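SsDNA-binding protein essential for mitochondrial genome maintenance (Saccharomyces cerevisiae, PDB 6CQO) binds single-stranded DNA preferentially and cooperatively, takes part in mitochondrial DNA replication and stimulates the PIF1 helicase. Local coordinates at residues G10-E15 with K64-Y69; F16-S21 with F57-V62. All coordinates share one frame; numbering follows the deposited sequence.

Contact 1: residues G10-E15 with K64-Y69; sequences GRIGSE and KGALVY
G10 and V68 exchange two backbone hydrogen bonds as an antiparallel hydrogen-bonded pair: V68 N donates to G10 O at 2.9 Å with the N-H nearly straight at 170°, and G10 N returns a bond to V68 O at 3.2 Å. R11 and L67 follow as the non-hydrogen-bonded pair, where R11 CA lends a CA-H...O contact to A66 O. Two more bonds join the end of the first strand to the loop that precedes strand 67-77: I12 N donates to A66 O at 2.9 Å, and G65 N to I12 O at 2.8 Å. A66 O thus takes an N-H and a CA-H from successive residues. The apolar side chains gather on the face shared by I12 and V68. There CG1 of I12 lies 3.9 Å from CG2 of V68, the two side chains crossing at about a right angle, and I32, I97 and L99 of the adjoining strands also pack on V68. An alanine in place of V68 lacks both methyls and would probably thin the packing on CG1 and CD1 of I12 and open a gap toward I32, I97 and L99. On the other face, with CG of L67 anti to the backbone N (chi1 -172°), the branch turns back toward the partner strand and brings CD1 to 3.3 Å from G10 O. At the exposed end K64, extended along its whole length, runs its methylenes past the carbonyls of I12, G13 and S14, with CG 3.7 Å from S14 O. Its ammonium does not touch the E15 carboxylate. This pairing joins strand 3-20 to strand 67-77, the first-to-fourth strand closure expected of an OB-fold barrel in the single-strand binding protein family.

Contact 2: residues F16-S21 with F57-V62; sequences FTEHTS and FLTEYV
F16 sets its ring against L58 of helix 52-61, the helix that an OB fold carries between its third and fourth strands, and against V62, which follows it. The tight part of the contact is gathered round this one ring. L58 CB sits over one face in a CH-pi contact, 4.0 Å from the ring centroid and 16° off the normal, and L58 CD2 adds a touch at CZ. V62 comes to the rim instead: its CG1 lies in the ring plane, 3.6 Å from F16 CZ, the two side chains crossing at about a right angle. With CG of F16 anti to its own carbonyl carbon (chi1 -65°), the ring is carried toward L58 and V62. L28 and Y30 of strand 26-34 also border the ring, Y30 edge-to-face.

The outer side is much looser. E18 bends at chi2 and brings OE2 only to 4.0 Å from T59 CG2, a van der Waals approach across a solvent-facing margin. The polar ends there look elsewhere: E18 OE2 forms a salt bridge with R26, and T59 OG1 bonds to the I55 carbonyl one turn back in the helix. No hydrogen bond joins the two segments. The carbonyl of V62 comes to the ring's edge, its O near the ring plane and 3.2 Å from F16 CE2.

How the contacts relate
Both contacts draw on the long strand 3-20, contact 1 on its middle and contact 2 further along, with centres about 13 Å apart. Along the chain the order is 10-15, 16-21, 57-62, 64-69, so contact 2 is nested inside the loop that contact 1 closes. Helix 52-61 is followed, after a short loop, by strand 67-77; strand 3-20 thus meets two successive elements, the helix by side-chain packing and strand 67-77 by backbone bonds. The two sites meet where I12 CD1 packs on V62 CG1 at 3.6 Å, so that the apolar packing of the two contacts adjoins there, within a single OB domain.

Contact 1: residues G10-E15 with K64-Y69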
ATOM      1  N   GLY A  10      -9.543   8.809   2.155  1.00 47.82           N
ATOM      2  CA  GLY A  10     -10.277   9.064   0.934  1.00 43.67           C
ATOM      3  C   GLY A  10     -11.746   8.758   1.116  1.00 43.17           C
ATOM      4  O   GLY A  10     -12.216   8.506   2.228  1.00 45.75           O
ATOM      5  N   ARG A  11     -12.465   8.779  -0.001  1.00 49.25           N
ATOM      6  CA  ARG A  11     -13.899   8.538  -0.019  1.00 40.50           C
ATOM      7  C   ARG A  11     -14.187   7.108  -0.457  1.00 38.56           C
ATOM      8  O   ARG A  11     -13.552   6.590  -1.381  1.00 43.11           O
ATOM      9  CB  ARG A  11     -14.604   9.524  -0.955  1.00 44.20           C
ATOM     10  CG  ARG A  11     -13.980   9.613  -2.341  1.00 63.17           C
ATOM     11  CD  ARG A  11     -14.698  10.626  -3.218  1.00 58.75           C
ATOM     12  NE  ARG A  11     -14.000  10.847  -4.484  1.00 60.62           N
ATOM     13  CZ  ARG A  11     -14.263  10.194  -5.612  1.00 65.63           C
ATOM     14  NH1 ARG A  11     -15.217   9.272  -5.642  1.00 60.68           N
ATOM     15  NH2 ARG A  11     -13.574  10.463  -6.712  1.00 55.14           N
ATOM     16  N   ILE A  12     -15.142   6.471   0.217  1.00 41.38           N
ATOM     17  CA  ILE A  12     -15.588   5.139  -0.182  1.00 45.96           C
ATOM     18  C   ILE A  12     -16.385   5.284  -1.475  1.00 50.33           C
ATOM     19  O   ILE A  12     -17.481   5.851  -1.479  1.00 55.47           O
ATOM     20  CB  ILE A  12     -16.419   4.468   0.917  1.00 40.44           C
ATOM     21  CG1 ILE A  12     -15.551   4.205   2.148  1.00 46.79           C
ATOM     22  CG2 ILE A  12     -17.037   3.174   0.405  1.00 40.16           C
ATOM     23  CD1 ILE A  12     -16.238   3.390   3.216  1.00 54.45           C
ATOM     24  N   GLY A  13     -15.835   4.777  -2.577  1.00 45.45           N
ATOM     25  CA  GLY A  13     -16.441   4.982  -3.878  1.00 44.33           C
ATOM     26  C   GLY A  13     -17.169   3.777  -4.438  1.00 56.91           C
ATOM     27  O   GLY A  13     -17.311   3.646  -5.657  1.00 62.75           O
ATOM     28  N   SER A  14     -17.641   2.893  -3.564  1.00 48.74           N
ATOM     29  CA  SER A  14     -18.369   1.707  -3.996  1.00 46.87           C
ATOM     30  C   SER A  14     -19.243   1.229  -2.846  1.00 56.01           C
ATOM     31  O   SER A  14     -19.266   1.822  -1.764  1.00 56.35           O
ATOM     32  CB  SER A  14     -17.412   0.605  -4.459  1.00 53.70           C
ATOM     33  OG  SER A  14     -16.715   0.042  -3.361  1.00 57.42           O
ATOM     34  N   GLU A  15     -19.968   0.142  -3.092  1.00 55.96           N
ATOM     35  CA  GLU A  15     -20.802  -0.490  -2.084  1.00 57.50           C
ATOM     36  C   GLU A  15     -19.999  -1.530  -1.309  1.00 62.92           C
ATOM     37  O   GLU A  15     -18.878  -1.893  -1.674  1.00 66.09           O
ATOM     38  CB  GLU A  15     -22.026  -1.139  -2.733  1.00 80.11           C
ATOM     39  CG  GLU A  15     -22.934  -0.177  -3.486  1.00 79.75           C
ATOM     40  CD  GLU A  15     -23.946   0.504  -2.585  1.00 80.04           C
ATOM     41  OE1 GLU A  15     -23.539   1.097  -1.564  1.00 84.54           O
ATOM     42  OE2 GLU A  15     -25.153   0.437  -2.895  1.00 96.04           O
ATOM     43  N   LYS A  64     -22.073   4.824   1.354  1.00 52.75           N
ATOM     44  CA  LYS A  64     -21.226   5.141   0.212  1.00 46.62           C
ATOM     45  C   LYS A  64     -20.892   6.628   0.200  1.00 48.84           C
ATOM     46  O   LYS A  64     -21.726   7.474   0.534  1.00 62.57           O
ATOM     47  CB  LYS A  64     -21.920   4.739  -1.092  1.00 47.79           C
ATOM     48  CG  LYS A  64     -21.079   4.953  -2.342  1.00 44.51           C
ATOM     49  CD  LYS A  64     -21.812   4.477  -3.588  1.00 57.91           C
ATOM     50  CE  LYS A  64     -20.966   4.672  -4.838  1.00 68.04           C
ATOM     51  NZ  LYS A  64     -21.658   4.170  -6.059  1.00 62.44           N
ATOM     52  N   GLY A  65     -19.659   6.944  -0.184  1.00 45.33           N
ATOM     53  CA  GLY A  65     -19.185   8.310  -0.177  1.00 47.61           C
ATOM     54  C   GLY A  65     -18.639   8.790   1.147  1.00 49.97           C
ATOM     55  O   GLY A  65     -18.454  10.001   1.321  1.00 39.61           O
ATOM     56  N   ALA A  66     -18.375   7.885   2.084  1.00 51.27           N
ATOM     57  CA  ALA A  66     -17.875   8.271   3.394  1.00 46.37           C
ATOM     58  C   ALA A  66     -16.386   8.579   3.333  1.00 40.59           C
ATOM     59  O   ALA A  66     -15.618   7.881   2.667  1.00 46.39           O
ATOM     60  CB  ALA A  66     -18.135   7.160   4.414  1.00 44.80           C
ATOM     61  N   LEU A  67     -15.984   9.638   4.029  1.00 48.31           N
ATOM     62  CA  LEU A  67     -14.577   9.995   4.163  1.00 46.29           C
ATOM     63  C   LEU A  67     -13.986   9.199   5.321  1.00 50.33           C
ATOM     64  O   LEU A  67     -14.395   9.374   6.473  1.00 47.04           O
ATOM     65  CB  LEU A  67     -14.423  11.498   4.393  1.00 44.55           C
ATOM     66  CG  LEU A  67     -13.005  12.070   4.361  1.00 60.48           C
ATOM     67  CD1 LEU A  67     -12.321  11.742   3.044  1.00 60.82           C
ATOM     68  CD2 LEU A  67     -13.030  13.574   4.592  1.00 64.08           C
ATOM     69  N   VAL A  68     -13.033   8.317   5.015  1.00 48.81           N
ATOM     70  CA  VAL A  68     -12.515   7.364   5.988  1.00 50.43           C
ATOM     71  C   VAL A  68     -10.994   7.415   6.016  1.00 45.69           C
ATOM     72  O   VAL A  68     -10.342   7.808   5.043  1.00 39.59           O
ATOM     73  CB  VAL A  68     -12.994   5.926   5.686  1.00 46.90           C
ATOM     74  CG1 VAL A  68     -14.507   5.830   5.798  1.00 39.44           C
ATOM     75  CG2 VAL A  68     -12.524   5.489   4.307  1.00 44.04           C
ATOM     76  N   TYR A  69     -10.432   7.009   7.154  1.00 49.32           N
ATOM     77  CA  TYR A  69      -8.995   6.819   7.331  1.00 42.04           C
ATOM     78  C   TYR A  69      -8.764   5.342   7.618  1.00 43.23           C
ATOM     79  O   TYR A  69      -9.145   4.847   8.685  1.00 47.99           O
ATOM     80  CB  TYR A  69      -8.449   7.697   8.458  1.00 48.82           C
ATOM     81  CG  TYR A  69      -7.037   7.354   8.886  1.00 56.09           C
ATOM     82  CD1 TYR A  69      -5.996   7.345   7.968  1.00 55.16           C
ATOM     83  CD2 TYR A  69      -6.744   7.053  10.209  1.00 58.26           C
ATOM     84  CE1 TYR A  69      -4.705   7.039   8.353  1.00 49.96           C
ATOM     85  CE2 TYR A  69      -5.454   6.744  10.604  1.00 56.81           C
ATOM     86  CZ  TYR A  69      -4.439   6.739   9.670  1.00 53.40           C
ATOM     87  OH  TYR A  69      -3.153   6.433  10.052  1.00 55.15           O
TER

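Contact 2: residues F16-S21 with F57-V62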
ATOM      1  N   PHE A  16     -20.592  -2.017  -0.222  1.00 61.19           N
ATOM      2  CA  PHE A  16     -19.978  -3.054   0.606  1.00 66.24           C
ATOM      3  C   PHE A  16     -20.477  -4.408   0.117  1.00 64.93           C
ATOM      4  O   PHE A  16     -21.576  -4.844   0.469  1.00 74.19           O
ATOM      5  CB  PHE A  16     -20.305  -2.831   2.078  1.00 70.34           C
ATOM      6  CG  PHE A  16     -19.731  -1.563   2.640  1.00 64.96           C
ATOM      7  CD1 PHE A  16     -18.446  -1.163   2.312  1.00 60.87           C
ATOM      8  CD2 PHE A  16     -20.480  -0.763   3.486  1.00 59.48           C
ATOM      9  CE1 PHE A  16     -17.916   0.005   2.824  1.00 59.30           C
ATOM     10  CE2 PHE A  16     -19.954   0.407   4.000  1.00 64.62           C
ATOM     11  CZ  PHE A  16     -18.671   0.791   3.669  1.00 62.56           C
ATOM     12  N   THR A  17     -19.666  -5.077  -0.698  1.00 57.30           N
ATOM     13  CA  THR A  17     -20.035  -6.361  -1.279  1.00 62.72           C
ATOM     14  C   THR A  17     -19.568  -7.487  -0.361  1.00 68.31           C
ATOM     15  O   THR A  17     -18.365  -7.640  -0.123  1.00 69.75           O
ATOM     16  CB  THR A  17     -19.427  -6.522  -2.671  1.00 61.36           C
ATOM     17  OG1 THR A  17     -19.779  -5.394  -3.481  1.00 65.71           O
ATOM     18  CG2 THR A  17     -19.943  -7.791  -3.330  1.00 63.12           C
ATOM     19  N   GLU A  18     -20.516  -8.267   0.148  1.00 64.47           N
ATOM     20  CA  GLU A  18     -20.185  -9.396   1.004  1.00 60.58           C
ATOM     21  C   GLU A  18     -19.710 -10.580   0.172  1.00 69.81           C
ATOM     22  O   GLU A  18     -20.146 -10.786  -0.965  1.00 72.85           O
ATOM     23  CB  GLU A  18     -21.391  -9.807   1.849  1.00 73.78           C
ATOM     24  CG  GLU A  18     -21.785  -8.794   2.912  1.00 86.14           C
ATOM     25  CD  GLU A  18     -21.802  -9.392   4.306  1.00 88.42           C
ATOM     26  OE1 GLU A  18     -21.332 -10.539   4.468  1.00 83.52           O
ATOM     27  OE2 GLU A  18     -22.286  -8.717   5.239  1.00 88.09           O
ATOM     28  N   HIS A  19     -18.805 -11.362   0.753  1.00 70.73           N
ATOM     29  CA  HIS A  19     -18.268 -12.545   0.099  1.00 70.65           C
ATOM     30  C   HIS A  19     -18.058 -13.637   1.137  1.00 79.55           C
ATOM     31  O   HIS A  19     -18.160 -13.410   2.345  1.00 70.12           O
ATOM     32  CB  HIS A  19     -16.948 -12.248  -0.622  1.00 64.67           C
ATOM     33  CG  HIS A  19     -17.058 -11.202  -1.687  1.00 61.63           C
ATOM     34  ND1 HIS A  19     -17.441 -11.494  -2.979  1.00 69.80           N
ATOM     35  CD2 HIS A  19     -16.826  -9.869  -1.656  1.00 63.90           C
ATOM     36  CE1 HIS A  19     -17.444 -10.384  -3.695  1.00 73.21           C
ATOM     37  NE2 HIS A  19     -17.074  -9.384  -2.916  1.00 75.67           N
ATOM     38  N   THR A  20     -17.760 -14.838   0.645  1.00 82.71           N
ATOM     39  CA  THR A  20     -17.451 -15.985   1.490  1.00 88.19           C
ATOM     40  C   THR A  20     -16.328 -16.770   0.833  1.00 80.62           C
ATOM     41  O   THR A  20     -16.475 -17.229  -0.305  1.00 81.25           O
ATOM     42  CB  THR A  20     -18.680 -16.878   1.699  1.00 88.08           C
ATOM     43  OG1 THR A  20     -19.355 -17.069   0.448  1.00101.72           O
ATOM     44  CG2 THR A  20     -19.640 -16.257   2.706  1.00 75.76           C
ATOM     45  N   SER A  21     -15.210 -16.917   1.539  1.00 84.82           N
ATOM     46  CA  SER A  21     -14.070 -17.637   0.991  1.00 86.46           C
ATOM     47  C   SER A  21     -14.369 -19.134   0.920  1.00 94.16           C
ATOM     48  O   SER A  21     -15.371 -19.628   1.446  1.00 91.88           O
ATOM     49  CB  SER A  21     -12.819 -17.383   1.831  1.00 85.74           C
ATOM     50  OG  SER A  21     -12.921 -18.007   3.099  1.00 78.48           O
ATOM     51  N   PHE A  57     -19.384  -2.772  11.507  1.00 75.16           N
ATOM     52  CA  PHE A  57     -19.406  -1.314  11.551  1.00 68.19           C
ATOM     53  C   PHE A  57     -19.589  -0.715  10.162  1.00 67.09           C
ATOM     54  O   PHE A  57     -20.200   0.350  10.021  1.00 67.76           O
ATOM     55  CB  PHE A  57     -18.121  -0.791  12.196  1.00 61.19           C
ATOM     56  CG  PHE A  57     -18.077   0.704  12.334  1.00 63.59           C
ATOM     57  CD1 PHE A  57     -18.694   1.334  13.401  1.00 59.94           C
ATOM     58  CD2 PHE A  57     -17.408   1.479  11.400  1.00 66.53           C
ATOM     59  CE1 PHE A  57     -18.652   2.710  13.532  1.00 58.04           C
ATOM     60  CE2 PHE A  57     -17.363   2.854  11.524  1.00 61.73           C
ATOM     61  CZ  PHE A  57     -17.986   3.470  12.592  1.00 52.77           C
ATOM     62  N   LEU A  58     -19.078  -1.385   9.128  1.00 69.78           N
ATOM     63  CA  LEU A  58     -19.192  -0.876   7.766  1.00 70.18           C
ATOM     64  C   LEU A  58     -20.595  -1.089   7.209  1.00 67.50           C
ATOM     65  O   LEU A  58     -21.248  -0.138   6.764  1.00 64.83           O
ATOM     66  CB  LEU A  58     -18.151  -1.550   6.868  1.00 69.32           C
ATOM     67  CG  LEU A  58     -16.686  -1.195   7.135  1.00 64.23           C
ATOM     68  CD1 LEU A  58     -15.761  -2.071   6.307  1.00 58.37           C
ATOM     69  CD2 LEU A  58     -16.447   0.271   6.837  1.00 59.00           C
ATOM     70  N   THR A  59     -21.073  -2.335   7.226  1.00 67.54           N
ATOM     71  CA  THR A  59     -22.357  -2.650   6.609  1.00 68.11           C
ATOM     72  C   THR A  59     -23.519  -1.976   7.328  1.00 71.82           C
ATOM     73  O   THR A  59     -24.565  -1.734   6.715  1.00 69.22           O
ATOM     74  CB  THR A  59     -22.567  -4.165   6.576  1.00 67.94           C
ATOM     75  OG1 THR A  59     -22.375  -4.704   7.890  1.00 72.43           O
ATOM     76  CG2 THR A  59     -21.592  -4.822   5.611  1.00 67.70           C
ATOM     77  N   GLU A  60     -23.362  -1.663   8.613  1.00 69.74           N
ATOM     78  CA  GLU A  60     -24.452  -1.072   9.380  1.00 75.42           C
ATOM     79  C   GLU A  60     -24.466   0.450   9.299  1.00 73.46           C
ATOM     80  O   GLU A  60     -25.488   1.044   8.940  1.00 64.14           O
ATOM     81  CB  GLU A  60     -24.366  -1.512  10.844  1.00 79.37           C
ATOM     82  CG  GLU A  60     -24.765  -2.952  11.099  1.00 84.88           C
ATOM     83  CD  GLU A  60     -24.532  -3.368  12.538  1.00 95.76           C
ATOM     84  OE1 GLU A  60     -23.702  -4.272  12.771  1.00 74.22           O
ATOM     85  OE2 GLU A  60     -25.166  -2.777  13.436  1.00 95.87           O
ATOM     86  N   TYR A  61     -23.347   1.095   9.624  1.00 76.05           N
ATOM     87  CA  TYR A  61     -23.321   2.537   9.829  1.00 72.70           C
ATOM     88  C   TYR A  61     -22.673   3.321   8.699  1.00 67.48           C
ATOM     89  O   TYR A  61     -23.039   4.478   8.487  1.00 76.31           O
ATOM     90  CB  TYR A  61     -22.592   2.871  11.137  1.00 63.77           C
ATOM     91  CG  TYR A  61     -23.205   2.227  12.362  1.00 76.55           C
ATOM     92  CD1 TYR A  61     -24.556   1.909  12.402  1.00 82.73           C
ATOM     93  CD2 TYR A  61     -22.430   1.936  13.478  1.00 69.11           C
ATOM     94  CE1 TYR A  61     -25.119   1.318  13.516  1.00 80.31           C
ATOM     95  CE2 TYR A  61     -22.986   1.346  14.599  1.00 80.22           C
ATOM     96  CZ  TYR A  61     -24.331   1.039  14.612  1.00 81.58           C
ATOM     97  OH  TYR A  61     -24.890   0.452  15.722  1.00 88.67           O
ATOM     98  N   VAL A  62     -21.730   2.735   7.973  1.00 68.54           N
ATOM     99  CA  VAL A  62     -20.997   3.452   6.936  1.00 66.89           C
ATOM    100  C   VAL A  62     -21.778   3.385   5.632  1.00 59.16           C
ATOM    101  O   VAL A  62     -22.233   2.311   5.221  1.00 56.69           O
ATOM    102  CB  VAL A  62     -19.582   2.875   6.763  1.00 54.69           C
ATOM    103  CG1 VAL A  62     -18.797   3.704   5.763  1.00 48.47           C
ATOM    104  CG2 VAL A  62     -18.864   2.830   8.101  1.00 59.09           C
TER